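Local structure of chorismate mutase (6AL9) at residues B[33-38]-B[88-93]; B[54-59]-B[78-83]; B[28-33]-B[74-79]. The protein probably catalyses the rearrangement of chorismate to prephenate, working as an all-helical dimer of the type II chorismate mutase family. All blocks are in the same frame, centred on the assembly; numbering follows the deposited sequence.

Overall arrangement
Helix 69-93 is common to all three contacts. Helix 9-41 packs against it in contacts 1 and 3, and helix 49-61 does so in contact 2. Along the chain the first segments follow in the order of contacts 3, 1, 2, the second in the order 3, 2, 1. Contacts 2 and 3 lie about 7 Å apart between centres and share Glu78 and Val79. Contact 1 is nearer the C-terminal end of helix 69-93, about 13 Å from contact 3 and 17 Å from contact 2. Contacts 2 and 3 both touch p-hydroxybenzoic acid, contact 1 touches pyruvic acid, and all three reach the second subunit, so packing of the helices and shaping of the ligand pocket go together.

Contact 1. Residues B[33-38]-B[88-93]; sequences IALKIA and ENALKE. With PYR (pyruvic acid), chain D.
The CD2 methyl of Leu91 lies over one face of the Ala38 carbonyl group, 3.7 Å from Ala38 O. A second flat group, the keto group of the bound pyruvic acid, has Ile37 CG2 over one face, 3.5 Å from PYR CA. Leu91 also covers the side chain of Ala38, with Leu91 CG 4.3 Å from Ala38 CB. Its CG stands anti to its own carbonyl carbon (chi1 -74°), and although its CB does not aim straight at helix 9-41, the branched end bends over to reach it.

One turn earlier on helix 9-41, Leu35 does the reverse job. Its CG is anti to the backbone N (chi1 -179°), which carries CD1 across until it rests 3.6 Å from Ala90 CB. Each leucine thus covers an alanine of the other helix. The small alanines let the backbones come close: the CA atoms of Leu35 and Ala90 are 7.2 Å apart, as are those of Ala38 and Leu91. No hydrogen bond crosses between the segments, so the contact is apolar packing.

Ile37 faces another way, onto the ligand, and its CD1 comes to 3.4 Å from PYR CB. Gln87 of the same chain and Arg13 of the second subunit supply hydrogen bonds to the pyruvic acid, while Leu12 of the second subunit packs on Ile37. Beyond the leucine and alanine pairs, Leu91 rests on Gln42 and Ile46, and Leu35 on Phe86 and on His66 of the second subunit.

This is close helix-helix packing in the all-alpha chorismate mutase fold, where the C-terminal end of helix 69-93 meets helix 9-41 beside a pocket completed by residues from both subunits.

Contact 2. Residues B[54-59]-B[78-83]; sequences EILKRL and EVFKIS. With PHB (p-hydroxybenzoic acid), chain E.
Phe80 CG and Ile55 CG1 both stand anti to their own carbonyl carbons, at chi1 -66° and -70°, which sends the two side chains toward each other from opposite directions between their helices. In Ile55 the chain runs on extended, which brings CD1 to 3.9 Å from Phe80 CE1, at an oblique angle to the ring. Its other branch works at the rim: Ile55 CG2 lies in the ring plane, 4.0 Å from Phe80 CZ. Leu56, the next residue on helix 49-61, reaches the edge too, with CD1 4.1 Å from Phe80 CE2 and near the ring plane. The outer end of the phenyl ring is therefore bordered by three methyls, CD1 and CG2 of Ile55 and CD1 of Leu56, and the contact is purely apolar.

The same side chains border the ligand. Ile55 CD1 is 3.5 Å from O1' of p-hydroxybenzoic acid, so this one methyl touches both Phe80 and the carboxylate end of the ligand. Three residues on from Phe80, Ser83 donates through OG to O2' of the ligand at 3.2 Å. Arg30 NH2, Cys48 N and Glu52 OE2 add further hydrogen bonds to the bound acid.

In this all-helical type II chorismate mutase fold, helices 49-61 and 69-93 form an apolar wall of the pocket. They stand well apart here, with 10.4 Å between the CA atoms of Ile55 and Phe80, and the phenyl ring bridges the distance. Leu72 and Tyr76 of helix 69-93 pack against Leu56, Arg30 of helix 9-41 lies against Ile55 and Phe80, and Asp20 of the second subunit packs on Ile55.

Contact 3. Residues B[28-33]-B[74-79]; sequences DKRLEI and GFYTEV. With PHB (p-hydroxybenzoic acid), chain E.
Arg30 and Val79 mark the nearest backbone approach of the two helical segments, their CA atoms 9.5 Å apart, and the long arginine side chain fills the distance. It runs extended from CG to NE, after a first torsion (chi1 -166°) that sets CG anti to the backbone N, and crosses Val79 at about a right angle. Val79 CG1 lies 3.9 Å above one face of the guanidinium, displaced toward its rim, and is 4.0 Å from Arg30 NE. Tyr76 CE1 comes to 4.1 Å from Arg30 NH2, at an oblique angle to both flat groups.

In this type II chorismate mutase, Arg30 belongs to the pocket holding p-hydroxybenzoic acid. Arg30 NH2 donates to ligand O1' at 2.8 Å with a bent N-H...O angle of 138°, that oxygen lying at the guanidinium edge. Arg30 NH1 comes within 2.8 Å of ligand O2' and 2.9 Å of O1', so O1' lies near both terminal nitrogens. Its NE forms a salt bridge with Asp20 OD1 of the second subunit. Asp20 and the ligand carboxylate, gripping different nitrogens, would fix the rotation of the guanidinium. Leu19 of the second subunit also packs on Arg30.

Contact 1. Residues B[33-38]-B[88-93]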
loop_
_atom_site.group_PDB
_atom_site.type_symbol
_atom_site.label_atom_id
_atom_site.label_comp_id
_atom_site.label_asym_id
_atom_site.label_seq_id
_atom_site.Cartn_x
_atom_site.Cartn_y
_atom_site.Cartn_z
ATOM N N ILE B 33 14.865 1.713 1.890
ATOM C CA ILE B 33 15.527 0.428 1.682
ATOM C C ILE B 33 15.793 0.156 0.220
ATOM O O ILE B 33 16.849 -0.329 -0.135
ATOM C CB ILE B 33 14.744 -0.757 2.283
ATOM C CG1 ILE B 33 14.681 -0.625 3.793
ATOM C CG2 ILE B 33 15.451 -2.077 1.975
ATOM C CD1 ILE B 33 13.695 -1.563 4.420
ATOM N N ALA B 34 14.831 0.466 -0.632
ATOM C CA ALA B 34 15.002 0.282 -2.066
ATOM C C ALA B 34 16.089 1.208 -2.613
ATOM O O ALA B 34 16.741 0.887 -3.600
ATOM C CB ALA B 34 13.674 0.525 -2.792
ATOM N N LEU B 35 16.247 2.368 -1.994
ATOM C CA LEU B 35 17.324 3.276 -2.365
ATOM C C LEU B 35 18.665 2.596 -2.101
ATOM O O LEU B 35 19.539 2.587 -2.977
ATOM C CB LEU B 35 17.254 4.588 -1.573
ATOM C CG LEU B 35 18.355 5.611 -1.931
ATOM C CD1 LEU B 35 18.434 5.879 -3.428
ATOM C CD2 LEU B 35 18.118 6.909 -1.181
ATOM N N LYS B 36 18.810 2.032 -0.896
ATOM C CA LYS B 36 20.034 1.329 -0.546
ATOM C C LYS B 36 20.319 0.182 -1.513
ATOM O O LYS B 36 21.463 0.017 -1.945
ATOM C CB LYS B 36 19.970 0.812 0.876
ATOM C CG LYS B 36 20.052 1.917 1.911
ATOM C CD LYS B 36 19.291 1.546 3.179
ATOM C CE LYS B 36 20.123 1.745 4.427
ATOM N NZ LYS B 36 19.266 2.241 5.537
ATOM N N ILE B 37 19.286 -0.588 -1.881
ATOM C CA ILE B 37 19.471 -1.693 -2.810
ATOM C C ILE B 37 19.921 -1.191 -4.169
ATOM O O ILE B 37 20.818 -1.764 -4.772
ATOM C CB ILE B 37 18.196 -2.542 -2.973
ATOM C CG1 ILE B 37 17.949 -3.406 -1.732
ATOM C CG2 ILE B 37 18.301 -3.468 -4.184
ATOM C CD1 ILE B 37 16.509 -3.846 -1.610
ATOM N N ALA B 38 19.299 -0.130 -4.661
ATOM C CA ALA B 38 19.654 0.397 -5.975
ATOM C C ALA B 38 21.110 0.724 -6.056
ATOM O O ALA B 38 21.750 0.446 -7.067
ATOM C CB ALA B 38 18.863 1.655 -6.270
ATOM N N GLU B 88 15.104 3.806 -10.301
ATOM C CA GLU B 88 15.568 4.319 -11.595
ATOM C C GLU B 88 15.922 5.782 -11.506
ATOM O O GLU B 88 17.000 6.179 -11.928
ATOM C CB GLU B 88 14.494 4.150 -12.682
ATOM C CG GLU B 88 14.065 2.709 -12.937
ATOM C CD GLU B 88 15.119 1.858 -13.638
ATOM O OE1 GLU B 88 16.222 2.358 -13.957
ATOM O OE2 GLU B 88 14.849 0.661 -13.855
ATOM N N ASN B 89 15.004 6.586 -10.980
ATOM C CA ASN B 89 15.217 8.013 -10.896
ATOM C C ASN B 89 16.352 8.323 -9.980
ATOM O O ASN B 89 17.188 9.110 -10.326
ATOM C CB ASN B 89 13.971 8.728 -10.435
ATOM C CG ASN B 89 12.875 8.682 -11.470
ATOM O OD1 ASN B 89 13.101 8.939 -12.662
ATOM N ND2 ASN B 89 11.676 8.346 -11.028
ATOM N N ALA B 90 16.421 7.666 -8.835
ATOM C CA ALA B 90 17.573 7.820 -7.953
ATOM C C ALA B 90 18.899 7.581 -8.683
ATOM O O ALA B 90 19.825 8.392 -8.564
ATOM C CB ALA B 90 17.454 6.893 -6.753
ATOM N N LEU B 91 18.986 6.490 -9.447
ATOM C CA LEU B 91 20.205 6.159 -10.203
ATOM C C LEU B 91 20.528 7.138 -11.341
ATOM O O LEU B 91 21.704 7.331 -11.690
ATOM C CB LEU B 91 20.128 4.741 -10.783
ATOM C CG LEU B 91 20.290 3.547 -9.848
ATOM C CD1 LEU B 91 20.296 2.264 -10.653
ATOM C CD2 LEU B 91 21.545 3.655 -8.994
ATOM N N LYS B 92 19.497 7.729 -11.941
ATOM C CA LYS B 92 19.701 8.718 -13.001
ATOM C C LYS B 92 20.377 9.966 -12.481
ATOM O O LYS B 92 21.253 10.498 -13.156
ATOM C CB LYS B 92 18.372 9.125 -13.630
ATOM C CG LYS B 92 17.866 8.134 -14.662
ATOM C CD LYS B 92 16.577 8.607 -15.331
ATOM C CE LYS B 92 16.307 7.830 -16.617
ATOM N NZ LYS B 92 14.893 7.951 -17.073
ATOM N N GLU B 93 19.922 10.444 -11.318
ATOM C CA GLU B 93 20.377 11.708 -10.746
ATOM C C GLU B 93 21.695 11.567 -9.998
ATOM O O GLU B 93 22.514 12.504 -9.987
ATOM C CB GLU B 93 19.348 12.287 -9.790
ATOM C CG GLU B 93 19.707 13.693 -9.351
ATOM C CD GLU B 93 18.819 14.207 -8.248
ATOM O OE1 GLU B 93 17.802 13.543 -7.962
ATOM O OE2 GLU B 93 19.146 15.271 -7.665
HETATM C C PYR D . 15.473 -5.994 -5.285
HETATM O O PYR D . 15.748 -6.683 -6.295
HETATM O OXT PYR D . 15.442 -6.531 -4.151
HETATM C CA PYR D . 15.195 -4.555 -5.461
HETATM O O3 PYR D . 15.526 -3.991 -6.498
HETATM C CB PYR D . 14.514 -3.778 -4.372
#

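Contact 2. Residues B[54-59]-B[78-83]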
loop_
_atom_site.group_PDB
_atom_site.type_symbol
_atom_site.label_atom_id
_atom_site.label_comp_id
_atom_site.label_asym_id
_atom_site.label_seq_id
_atom_site.Cartn_x
_atom_site.Cartn_y
_atom_site.Cartn_z
ATOM N N GLU B 54 8.502 -14.125 -5.860
ATOM C CA GLU B 54 8.783 -14.655 -4.539
ATOM C C GLU B 54 8.104 -13.871 -3.398
ATOM O O GLU B 54 7.540 -14.473 -2.485
ATOM C CB GLU B 54 10.301 -14.734 -4.315
ATOM C CG GLU B 54 10.956 -15.869 -5.091
ATOM C CD GLU B 54 12.481 -15.780 -5.127
ATOM O OE1 GLU B 54 13.034 -14.690 -4.848
ATOM O OE2 GLU B 54 13.139 -16.811 -5.435
ATOM N N ILE B 55 8.134 -12.538 -3.455
ATOM C CA ILE B 55 7.438 -11.710 -2.466
ATOM C C ILE B 55 5.940 -12.048 -2.433
ATOM O O ILE B 55 5.392 -12.405 -1.374
ATOM C CB ILE B 55 7.653 -10.186 -2.733
ATOM C CG1 ILE B 55 9.099 -9.817 -2.414
ATOM C CG2 ILE B 55 6.727 -9.351 -1.872
ATOM C CD1 ILE B 55 9.514 -8.386 -2.698
ATOM N N LEU B 56 5.294 -11.979 -3.600
ATOM C CA LEU B 56 3.860 -12.298 -3.707
ATOM C C LEU B 56 3.524 -13.708 -3.203
ATOM O O LEU B 56 2.584 -13.887 -2.432
ATOM C CB LEU B 56 3.351 -12.096 -5.142
ATOM C CG LEU B 56 3.058 -10.621 -5.455
ATOM C CD1 LEU B 56 2.907 -10.311 -6.930
ATOM C CD2 LEU B 56 1.806 -10.158 -4.729
ATOM N N LYS B 57 4.296 -14.698 -3.639
ATOM C CA LYS B 57 4.100 -16.072 -3.215
ATOM C C LYS B 57 4.116 -16.155 -1.699
ATOM O O LYS B 57 3.164 -16.637 -1.064
ATOM C CB LYS B 57 5.200 -16.961 -3.809
ATOM C CG LYS B 57 4.681 -18.093 -4.683
ATOM C CD LYS B 57 5.784 -18.689 -5.563
ATOM C CE LYS B 57 6.149 -17.724 -6.693
ATOM N NZ LYS B 57 7.375 -18.090 -7.463
ATOM N N ARG B 58 5.196 -15.661 -1.107
ATOM C CA ARG B 58 5.345 -15.740 0.342
ATOM C C ARG B 58 4.138 -15.059 1.031
ATOM O O ARG B 58 3.461 -15.685 1.855
ATOM C CB ARG B 58 6.667 -15.117 0.768
ATOM C CG ARG B 58 6.923 -15.117 2.266
ATOM C CD ARG B 58 8.210 -14.350 2.600
ATOM N NE ARG B 58 8.068 -12.892 2.509
ATOM C CZ ARG B 58 7.438 -12.119 3.394
ATOM N NH1 ARG B 58 6.851 -12.650 4.450
ATOM N NH2 ARG B 58 7.370 -10.802 3.207
ATOM N N LEU B 59 3.844 -13.818 0.647
ATOM C CA LEU B 59 2.698 -13.086 1.247
ATOM C C LEU B 59 1.336 -13.774 1.049
ATOM O O LEU B 59 0.475 -13.711 1.928
ATOM C CB LEU B 59 2.603 -11.656 0.691
ATOM C CG LEU B 59 3.766 -10.754 1.037
ATOM C CD1 LEU B 59 3.790 -9.572 0.075
ATOM C CD2 LEU B 59 3.688 -10.310 2.490
ATOM N N GLU B 78 1.400 -2.059 -8.013
ATOM C CA GLU B 78 1.594 -0.630 -7.857
ATOM C C GLU B 78 2.815 -0.327 -6.992
ATOM O O GLU B 78 3.662 0.516 -7.364
ATOM C CB GLU B 78 0.344 -0.018 -7.248
ATOM C CG GLU B 78 0.401 1.480 -7.050
ATOM C CD GLU B 78 0.601 2.256 -8.342
ATOM O OE1 GLU B 78 1.029 3.427 -8.253
ATOM O OE2 GLU B 78 0.322 1.720 -9.439
ATOM N N VAL B 79 2.902 -1.012 -5.856
ATOM C CA VAL B 79 4.076 -0.919 -5.002
ATOM C C VAL B 79 5.404 -1.182 -5.722
ATOM O O VAL B 79 6.383 -0.443 -5.526
ATOM C CB VAL B 79 3.961 -1.858 -3.785
ATOM C CG1 VAL B 79 5.254 -1.866 -2.984
ATOM C CG2 VAL B 79 2.832 -1.391 -2.890
ATOM N N PHE B 80 5.455 -2.230 -6.540
ATOM C CA PHE B 80 6.661 -2.558 -7.299
ATOM C C PHE B 80 6.919 -1.506 -8.385
ATOM O O PHE B 80 8.075 -1.137 -8.590
ATOM C CB PHE B 80 6.587 -3.944 -7.968
ATOM C CG PHE B 80 6.544 -5.125 -7.007
ATOM C CD1 PHE B 80 7.246 -5.128 -5.829
ATOM C CD2 PHE B 80 5.780 -6.223 -7.303
ATOM C CE1 PHE B 80 7.192 -6.198 -4.971
ATOM C CE2 PHE B 80 5.722 -7.302 -6.455
ATOM C CZ PHE B 80 6.422 -7.285 -5.282
ATOM N N LYS B 81 5.869 -1.035 -9.069
ATOM C CA LYS B 81 5.999 0.134 -9.971
ATOM C C LYS B 81 6.553 1.360 -9.271
ATOM O O LYS B 81 7.481 1.975 -9.767
ATOM C CB LYS B 81 4.675 0.507 -10.651
ATOM C CG LYS B 81 4.356 -0.423 -11.804
ATOM C CD LYS B 81 3.188 0.048 -12.652
ATOM C CE LYS B 81 2.732 -1.056 -13.612
ATOM N NZ LYS B 81 1.241 -1.064 -13.762
ATOM N N ILE B 82 5.968 1.724 -8.137
ATOM C CA ILE B 82 6.461 2.860 -7.403
ATOM C C ILE B 82 7.938 2.687 -7.018
ATOM O O ILE B 82 8.752 3.569 -7.235
ATOM C CB ILE B 82 5.671 3.075 -6.124
ATOM C CG1 ILE B 82 4.308 3.693 -6.433
ATOM C CG2 ILE B 82 6.450 3.993 -5.184
ATOM C CD1 ILE B 82 3.381 3.619 -5.240
ATOM N N SER B 83 8.259 1.541 -6.447
ATOM C CA SER B 83 9.635 1.213 -6.055
ATOM C C SER B 83 10.641 1.196 -7.216
ATOM O O SER B 83 11.757 1.707 -7.076
ATOM C CB SER B 83 9.643 -0.128 -5.318
ATOM O OG SER B 83 10.944 -0.463 -4.869
HETATM C "C1'" PHB E . 11.320 -4.289 -3.937
HETATM O "O1'" PHB E . 10.705 -5.124 -3.242
HETATM O "O2'" PHB E . 11.771 -3.229 -3.442
HETATM C C1 PHB E . 11.514 -4.580 -5.398
HETATM C C2 PHB E . 11.691 -3.549 -6.329
HETATM C C3 PHB E . 11.871 -3.842 -7.682
HETATM C C4 PHB E . 11.876 -5.171 -8.102
HETATM C C5 PHB E . 11.705 -6.199 -7.173
HETATM C C6 PHB E . 11.523 -5.906 -5.825
HETATM O O4 PHB E . 12.041 -5.480 -9.416
#

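Contact 3. Residues B[28-33]-B[74-79]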
loop_
_atom_site.group_PDB
_atom_site.type_symbol
_atom_site.label_atom_id
_atom_site.label_comp_id
_atom_site.label_asym_id
_atom_site.label_seq_id
_atom_site.Cartn_x
_atom_site.Cartn_y
_atom_site.Cartn_z
ATOM N N ASP B 28 7.229 4.836 2.791
ATOM C CA ASP B 28 8.387 5.696 2.807
ATOM C C ASP B 28 9.664 4.945 3.206
ATOM O O ASP B 28 10.709 5.110 2.585
ATOM C CB ASP B 28 8.124 6.877 3.748
ATOM C CG ASP B 28 8.986 8.091 3.421
ATOM O OD1 ASP B 28 9.112 8.425 2.225
ATOM O OD2 ASP B 28 9.516 8.719 4.361
ATOM N N LYS B 29 9.573 4.117 4.244
ATOM C CA LYS B 29 10.720 3.308 4.707
ATOM C C LYS B 29 11.103 2.290 3.661
ATOM O O LYS B 29 12.275 1.948 3.524
ATOM C CB LYS B 29 10.382 2.556 6.001
ATOM C CG LYS B 29 10.527 3.359 7.285
ATOM C CD LYS B 29 9.302 3.246 8.207
ATOM C CE LYS B 29 9.647 3.453 9.678
ATOM N NZ LYS B 29 10.318 2.245 10.249
ATOM N N ARG B 30 10.109 1.798 2.922
ATOM C CA ARG B 30 10.359 0.780 1.898
ATOM C C ARG B 30 11.080 1.368 0.707
ATOM O O ARG B 30 11.870 0.695 0.040
ATOM C CB ARG B 30 9.065 0.078 1.466
ATOM C CG ARG B 30 9.285 -1.201 0.678
ATOM C CD ARG B 30 7.984 -1.630 -0.000
ATOM N NE ARG B 30 7.939 -3.047 -0.336
ATOM C CZ ARG B 30 8.582 -3.593 -1.364
ATOM N NH1 ARG B 30 9.291 -2.835 -2.202
ATOM N NH2 ARG B 30 8.491 -4.896 -1.593
ATOM N N LEU B 31 10.842 2.641 0.452
ATOM C CA LEU B 31 11.628 3.338 -0.549
ATOM C C LEU B 31 13.056 3.639 -0.085
ATOM O O LEU B 31 13.971 3.663 -0.886
ATOM C CB LEU B 31 10.914 4.634 -0.936
ATOM C CG LEU B 31 9.574 4.427 -1.607
ATOM C CD1 LEU B 31 9.133 5.755 -2.207
ATOM C CD2 LEU B 31 9.701 3.314 -2.661
ATOM N N GLU B 32 13.256 3.888 1.203
ATOM C CA GLU B 32 14.613 4.126 1.708
ATOM C C GLU B 32 15.466 2.859 1.575
ATOM O O GLU B 32 16.633 2.914 1.167
ATOM C CB GLU B 32 14.571 4.639 3.150
ATOM C CG GLU B 32 15.873 4.483 3.932
ATOM C CD GLU B 32 16.977 5.477 3.568
ATOM O OE1 GLU B 32 16.717 6.437 2.783
ATOM O OE2 GLU B 32 18.119 5.282 4.090
ATOM N N ILE B 33 14.865 1.713 1.890
ATOM C CA ILE B 33 15.527 0.428 1.682
ATOM C C ILE B 33 15.793 0.156 0.220
ATOM O O ILE B 33 16.849 -0.329 -0.135
ATOM C CB ILE B 33 14.744 -0.757 2.283
ATOM C CG1 ILE B 33 14.681 -0.625 3.793
ATOM C CG2 ILE B 33 15.451 -2.077 1.975
ATOM C CD1 ILE B 33 13.695 -1.563 4.420
ATOM N N GLY B 74 -2.751 -6.784 -7.172
ATOM C CA GLY B 74 -3.033 -5.399 -7.507
ATOM C C GLY B 74 -2.259 -4.444 -6.621
ATOM O O GLY B 74 -1.568 -3.544 -7.103
ATOM N N PHE B 75 -2.382 -4.627 -5.318
ATOM C CA PHE B 75 -1.614 -3.819 -4.403
ATOM C C PHE B 75 -0.112 -3.738 -4.780
ATOM O O PHE B 75 0.464 -2.648 -4.920
ATOM C CB PHE B 75 -1.769 -4.355 -2.990
ATOM C CG PHE B 75 -1.197 -3.446 -1.933
ATOM C CD1 PHE B 75 -1.732 -2.192 -1.725
ATOM C CD2 PHE B 75 -0.130 -3.855 -1.151
ATOM C CE1 PHE B 75 -1.230 -1.350 -0.733
ATOM C CE2 PHE B 75 0.389 -3.024 -0.177
ATOM C CZ PHE B 75 -0.163 -1.766 0.042
ATOM N N TYR B 76 0.527 -4.896 -4.925
ATOM C CA TYR B 76 1.970 -4.919 -5.098
ATOM C C TYR B 76 2.408 -4.580 -6.485
ATOM O O TYR B 76 3.513 -4.147 -6.661
ATOM C CB TYR B 76 2.598 -6.223 -4.600
ATOM C CG TYR B 76 2.958 -6.111 -3.131
ATOM C CD1 TYR B 76 4.118 -5.461 -2.732
ATOM C CD2 TYR B 76 2.095 -6.573 -2.142
ATOM C CE1 TYR B 76 4.439 -5.321 -1.404
ATOM C CE2 TYR B 76 2.412 -6.438 -0.813
ATOM C CZ TYR B 76 3.583 -5.813 -0.462
ATOM O OH TYR B 76 3.902 -5.665 0.859
ATOM N N THR B 77 1.541 -4.746 -7.476
ATOM C CA THR B 77 1.883 -4.286 -8.823
ATOM C C THR B 77 2.227 -2.806 -8.746
ATOM O O THR B 77 3.234 -2.356 -9.290
ATOM C CB THR B 77 0.762 -4.533 -9.865
ATOM O OG1 THR B 77 0.599 -5.956 -10.094
ATOM C CG2 THR B 77 1.154 -3.867 -11.202
ATOM N N GLU B 78 1.400 -2.059 -8.013
ATOM C CA GLU B 78 1.594 -0.630 -7.857
ATOM C C GLU B 78 2.815 -0.327 -6.992
ATOM O O GLU B 78 3.662 0.516 -7.364
ATOM C CB GLU B 78 0.344 -0.018 -7.248
ATOM C CG GLU B 78 0.401 1.480 -7.050
ATOM C CD GLU B 78 0.601 2.256 -8.342
ATOM O OE1 GLU B 78 1.029 3.427 -8.253
ATOM O OE2 GLU B 78 0.322 1.720 -9.439
ATOM N N VAL B 79 2.902 -1.012 -5.856
ATOM C CA VAL B 79 4.076 -0.919 -5.002
ATOM C C VAL B 79 5.404 -1.182 -5.722
ATOM O O VAL B 79 6.383 -0.443 -5.526
ATOM C CB VAL B 79 3.961 -1.858 -3.785
ATOM C CG1 VAL B 79 5.254 -1.866 -2.984
ATOM C CG2 VAL B 79 2.832 -1.391 -2.890
HETATM C "C1'" PHB E . 11.320 -4.289 -3.937
HETATM O "O1'" PHB E . 10.705 -5.124 -3.242
HETATM O "O2'" PHB E . 11.771 -3.229 -3.442
HETATM C C1 PHB E . 11.514 -4.580 -5.398
HETATM C C2 PHB E . 11.691 -3.549 -6.329
HETATM C C3 PHB E . 11.871 -3.842 -7.682
HETATM C C4 PHB E . 11.876 -5.171 -8.102
HETATM C C5 PHB E . 11.705 -6.199 -7.173
HETATM C C6 PHB E . 11.523 -5.906 -5.825
HETATM O O4 PHB E . 12.041 -5.480 -9.416
#